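Local coordinates for protein tetR-family transcriptional regulator (Streptomyces coelicolor A3, PDB 2QIB) that probably binds cis-regulatory DNA through a helix-turn-helix motif and controls transcription as a dimeric regulator of the TetR family, at residues F96-S107 with A164-R175. Numbering follows the deposited sequence.
Sequences FDFVDEHGPGFS and ALLWLDGRRIPR
Phe96 turns the edge of its ring toward a face of the Trp167 indole, a T-shaped pair with planes at 66° and CD2 3.8 Å from Trp167 CE3; both residues are buried, and the broad indole offers a face for the phenyl edge. Arg175 CB lies over the same indole face, and CG of Arg171 covers the opposite one. Leu168 is a knob in a hole formed by Val99, Gly103, Phe106 and Ser107, with its CD1 tight against Val99 CG1 at 3.5 Å. Gly103 suits its place because a CB there would press on Leu168 CD2. Phe106 CE2 meets Leu165 CD2 at 3.4 Å. These contacts join helices 84-101 and 103-116 to the end of helix 147-168 and its following loop, within the all-helical C-terminal domain of the TetR fold. Two salt bridges border the apolar core. Arg175, its chain bent at chi2 (124°) and chi3, grips Asp97 OD1 end-on through NH1 (2.8 Å) and NH2 (2.9 Å), while Phe96 CB lies over its guanidinium. A water accepts from Arg175 NH1 and donates to Asp100 OD2. A leucine in place of Arg175 would probably leave the Asp97 carboxylate without this charged mate and break that water link. The extended Arg171 brings NH2 to 2.8 Å from Asp100 OD1, above the carboxylate plane; Asp100 reaches it with CG anti to the backbone N (chi1 -174°). Farther out, Glu179 forms a salt bridge with Arg175 NH2, and Leu178 packs on Trp167.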
loop_
_atom_site.group_PDB
_atom_site.type_symbol
_atom_site.label_atom_id
_atom_site.label_comp_id
_atom_site.label_asym_id
_atom_site.label_seq_id
_atom_site.Cartn_x
_atom_site.Cartn_y
_atom_site.Cartn_z
ATOM N N PHE A 96 15.835 -0.755 -0.537
ATOM C CA PHE A 96 15.964 -1.744 0.529
ATOM C C PHE A 96 17.106 -1.456 1.506
ATOM O O PHE A 96 16.991 -1.755 2.704
ATOM C CB PHE A 96 16.035 -3.163 -0.049
ATOM C CG PHE A 96 14.639 -3.742 -0.334
ATOM C CD1 PHE A 96 13.929 -3.353 -1.467
ATOM C CD2 PHE A 96 14.065 -4.632 0.543
ATOM C CE1 PHE A 96 12.651 -3.860 -1.723
ATOM C CE2 PHE A 96 12.761 -5.162 0.311
ATOM C CZ PHE A 96 12.070 -4.781 -0.831
ATOM N N ASP A 97 18.186 -0.859 1.003
ATOM C CA ASP A 97 19.296 -0.427 1.901
ATOM C C ASP A 97 18.693 0.551 2.913
ATOM O O ASP A 97 18.906 0.434 4.132
ATOM C CB ASP A 97 20.359 0.329 1.087
ATOM C CG ASP A 97 21.290 -0.592 0.302
ATOM O OD1 ASP A 97 21.254 -1.835 0.480
ATOM O OD2 ASP A 97 22.066 -0.041 -0.524
ATOM N N PHE A 98 17.936 1.510 2.399
ATOM C CA PHE A 98 17.308 2.523 3.262
ATOM C C PHE A 98 16.395 1.896 4.299
ATOM O O PHE A 98 16.450 2.213 5.488
ATOM C CB PHE A 98 16.517 3.523 2.412
ATOM C CG PHE A 98 15.882 4.624 3.236
ATOM C CD1 PHE A 98 16.585 5.810 3.494
ATOM C CD2 PHE A 98 14.606 4.461 3.758
ATOM C CE1 PHE A 98 16.005 6.814 4.278
ATOM C CE2 PHE A 98 14.011 5.462 4.537
ATOM C CZ PHE A 98 14.699 6.631 4.791
ATOM N N VAL A 99 15.501 1.021 3.834
ATOM C CA VAL A 99 14.504 0.345 4.704
ATOM C C VAL A 99 15.211 -0.471 5.797
ATOM O O VAL A 99 14.846 -0.407 6.979
ATOM C CB VAL A 99 13.537 -0.540 3.872
ATOM C CG1 VAL A 99 12.636 -1.352 4.784
ATOM C CG2 VAL A 99 12.682 0.364 2.943
ATOM N N ASP A 100 16.251 -1.198 5.409
ATOM C CA ASP A 100 17.073 -1.927 6.374
ATOM C C ASP A 100 17.619 -0.982 7.453
ATOM O O ASP A 100 17.401 -1.201 8.645
ATOM C CB ASP A 100 18.237 -2.590 5.637
ATOM C CG ASP A 100 19.085 -3.505 6.545
ATOM O OD1 ASP A 100 18.748 -3.731 7.730
ATOM O OD2 ASP A 100 20.119 -3.978 6.052
ATOM N N GLU A 101 18.274 0.078 7.003
ATOM C CA GLU A 101 18.979 1.050 7.878
ATOM C C GLU A 101 18.021 1.693 8.878
ATOM O O GLU A 101 18.432 2.061 10.001
ATOM C CB GLU A 101 19.594 2.166 7.022
ATOM C CG GLU A 101 20.812 1.747 6.203
ATOM C CD GLU A 101 21.133 2.741 5.067
ATOM O OE1 GLU A 101 20.731 3.942 5.131
ATOM O OE2 GLU A 101 21.794 2.309 4.086
ATOM N N HIS A 102 16.761 1.857 8.457
ATOM C CA HIS A 102 15.764 2.590 9.241
ATOM C C HIS A 102 14.612 1.697 9.683
ATOM O O HIS A 102 13.555 2.208 10.066
ATOM C CB HIS A 102 15.217 3.750 8.411
ATOM C CG HIS A 102 16.263 4.753 8.034
ATOM N ND1 HIS A 102 16.924 4.725 6.829
ATOM C CD2 HIS A 102 16.783 5.796 8.725
ATOM C CE1 HIS A 102 17.801 5.721 6.784
ATOM N NE2 HIS A 102 17.730 6.388 7.915
ATOM N N GLY A 103 14.829 0.385 9.668
ATOM C CA GLY A 103 13.701 -0.555 9.712
ATOM C C GLY A 103 12.692 -0.354 10.839
ATOM O O GLY A 103 11.489 -0.199 10.590
ATOM N N PRO A 104 13.157 -0.449 12.102
ATOM C CA PRO A 104 12.189 -0.340 13.179
ATOM C C PRO A 104 11.407 0.967 13.166
ATOM O O PRO A 104 10.200 0.949 13.401
ATOM C CB PRO A 104 13.051 -0.516 14.439
ATOM C CG PRO A 104 14.153 -1.416 13.966
ATOM C CD PRO A 104 14.495 -0.787 12.612
ATOM N N GLY A 105 12.058 2.082 12.850
ATOM C CA GLY A 105 11.345 3.366 12.757
ATOM C C GLY A 105 10.398 3.458 11.562
ATOM O O GLY A 105 9.272 4.000 11.672
ATOM N N PHE A 106 10.858 2.928 10.427
ATOM C CA PHE A 106 10.034 2.814 9.207
ATOM C C PHE A 106 8.761 1.997 9.478
ATOM O O PHE A 106 7.632 2.451 9.149
ATOM C CB PHE A 106 10.893 2.158 8.115
ATOM C CG PHE A 106 10.240 2.081 6.767
ATOM C CD1 PHE A 106 10.319 3.169 5.889
ATOM C CD2 PHE A 106 9.621 0.901 6.331
ATOM C CE1 PHE A 106 9.735 3.095 4.594
ATOM C CE2 PHE A 106 9.038 0.827 5.021
ATOM C CZ PHE A 106 9.071 1.933 4.200
ATOM N N SER A 107 8.923 0.832 10.106
ATOM C CA SER A 107 7.763 -0.024 10.397
ATOM C C SER A 107 6.809 0.722 11.304
ATOM O O SER A 107 5.607 0.746 11.061
ATOM C CB SER A 107 8.150 -1.343 11.058
ATOM O OG SER A 107 8.922 -2.096 10.154
ATOM N N ALA A 164 8.147 -3.853 1.253
ATOM C CA ALA A 164 9.257 -3.573 2.173
ATOM C C ALA A 164 8.819 -3.784 3.634
ATOM O O ALA A 164 9.559 -4.358 4.431
ATOM C CB ALA A 164 9.765 -2.125 1.974
ATOM N N LEU A 165 7.604 -3.364 3.981
ATOM C CA LEU A 165 7.110 -3.518 5.356
ATOM C C LEU A 165 6.930 -5.004 5.704
ATOM O O LEU A 165 7.295 -5.475 6.810
ATOM C CB LEU A 165 5.766 -2.791 5.522
ATOM C CG LEU A 165 5.863 -1.274 5.505
ATOM C CD1 LEU A 165 4.461 -0.678 5.346
ATOM C CD2 LEU A 165 6.595 -0.769 6.824
ATOM N N LEU A 166 6.416 -5.775 4.743
ATOM C CA LEU A 166 6.223 -7.190 4.983
ATOM C C LEU A 166 7.579 -7.886 5.078
ATOM O O LEU A 166 7.731 -8.854 5.848
ATOM C CB LEU A 166 5.343 -7.813 3.874
ATOM C CG LEU A 166 3.878 -7.332 3.945
ATOM C CD1 LEU A 166 3.137 -7.562 2.607
ATOM C CD2 LEU A 166 3.129 -8.029 5.143
ATOM N N TRP A 167 8.560 -7.399 4.298
ATOM C CA TRP A 167 9.923 -7.955 4.324
ATOM C C TRP A 167 10.510 -7.807 5.736
ATOM O O TRP A 167 10.997 -8.794 6.325
ATOM C CB TRP A 167 10.817 -7.313 3.277
ATOM C CG TRP A 167 12.260 -7.685 3.456
ATOM C CD1 TRP A 167 12.833 -8.925 3.309
ATOM C CD2 TRP A 167 13.305 -6.801 3.872
ATOM N NE1 TRP A 167 14.211 -8.843 3.554
ATOM C CE2 TRP A 167 14.507 -7.551 3.916
ATOM C CE3 TRP A 167 13.347 -5.422 4.155
ATOM C CZ2 TRP A 167 15.744 -6.961 4.266
ATOM C CZ3 TRP A 167 14.568 -4.834 4.517
ATOM C CH2 TRP A 167 15.747 -5.601 4.551
ATOM N N LEU A 168 10.351 -6.623 6.303
ATOM C CA LEU A 168 10.906 -6.319 7.649
ATOM C C LEU A 168 10.367 -7.215 8.761
ATOM O O LEU A 168 11.047 -7.435 9.790
ATOM C CB LEU A 168 10.668 -4.869 7.994
ATOM C CG LEU A 168 11.524 -3.822 7.296
ATOM C CD1 LEU A 168 10.983 -2.454 7.656
ATOM C CD2 LEU A 168 12.998 -3.942 7.732
ATOM N N ASP A 169 9.154 -7.723 8.581
ATOM C CA ASP A 169 8.542 -8.585 9.585
ATOM C C ASP A 169 9.088 -10.015 9.461
ATOM O O ASP A 169 8.416 -10.914 8.925
ATOM C CB ASP A 169 7.021 -8.545 9.455
ATOM C CG ASP A 169 6.325 -9.231 10.617
ATOM O OD1 ASP A 169 7.023 -9.628 11.590
ATOM O OD2 ASP A 169 5.091 -9.400 10.537
ATOM N N GLY A 170 10.318 -10.225 9.929
ATOM C CA GLY A 170 10.908 -11.557 9.958
ATOM C C GLY A 170 12.022 -11.794 8.948
ATOM O O GLY A 170 12.802 -12.730 9.104
ATOM N N ARG A 171 12.089 -10.958 7.899
ATOM C CA ARG A 171 13.081 -11.128 6.826
ATOM C C ARG A 171 13.175 -12.587 6.365
ATOM O O ARG A 171 14.263 -13.148 6.191
ATOM C CB ARG A 171 14.446 -10.565 7.269
ATOM C CG ARG A 171 14.394 -9.083 7.642
ATOM C CD ARG A 171 15.810 -8.500 7.856
ATOM N NE ARG A 171 15.700 -7.135 8.368
ATOM C CZ ARG A 171 16.628 -6.192 8.247
ATOM N NH1 ARG A 171 17.760 -6.449 7.595
ATOM N NH2 ARG A 171 16.412 -4.986 8.763
ATOM N N ARG A 172 12.011 -13.200 6.144
ATOM C CA ARG A 172 11.994 -14.618 5.798
ATOM C C ARG A 172 12.257 -14.848 4.318
ATOM O O ARG A 172 12.442 -15.986 3.895
ATOM C CB ARG A 172 10.650 -15.233 6.163
ATOM C CG ARG A 172 10.543 -15.632 7.647
ATOM C CD ARG A 172 9.218 -16.360 7.891
ATOM N NE ARG A 172 8.105 -15.447 7.683
ATOM C CZ ARG A 172 6.838 -15.814 7.491
ATOM N NH1 ARG A 172 6.496 -17.105 7.490
ATOM N NH2 ARG A 172 5.910 -14.867 7.311
ATOM N N ILE A 173 12.268 -13.769 3.540
ATOM C CA ILE A 173 12.550 -13.824 2.096
ATOM C C ILE A 173 13.712 -12.879 1.836
ATOM O O ILE A 173 13.672 -11.748 2.303
ATOM C CB ILE A 173 11.315 -13.350 1.281
ATOM C CG1 ILE A 173 10.066 -14.146 1.706
ATOM C CG2 ILE A 173 11.614 -13.385 -0.228
ATOM C CD1 ILE A 173 8.767 -13.590 1.208
ATOM N N PRO A 174 14.731 -13.312 1.059
ATOM C CA PRO A 174 15.911 -12.452 0.877
ATOM C C PRO A 174 15.547 -11.182 0.109
ATOM O O PRO A 174 14.714 -11.238 -0.818
ATOM C CB PRO A 174 16.880 -13.334 0.049
ATOM C CG PRO A 174 16.357 -14.710 0.200
ATOM C CD PRO A 174 14.872 -14.580 0.336
ATOM N N ARG A 175 16.131 -10.055 0.510
ATOM C CA ARG A 175 15.827 -8.794 -0.151
ATOM C C ARG A 175 16.121 -8.839 -1.654
ATOM O O ARG A 175 15.404 -8.184 -2.440
ATOM C CB ARG A 175 16.599 -7.658 0.498
ATOM C CG ARG A 175 18.049 -7.871 0.285
ATOM C CD ARG A 175 18.546 -6.641 -0.386
ATOM N NE ARG A 175 18.949 -5.737 0.648
ATOM C CZ ARG A 175 19.438 -4.498 0.503
ATOM N NH1 ARG A 175 19.824 -3.914 1.631
ATOM N NH2 ARG A 175 19.540 -3.842 -0.688
HETATM O O HOH W 1 19.868 -5.742 3.960
HETATM O O HOH W 2 7.184 -4.068 9.259
#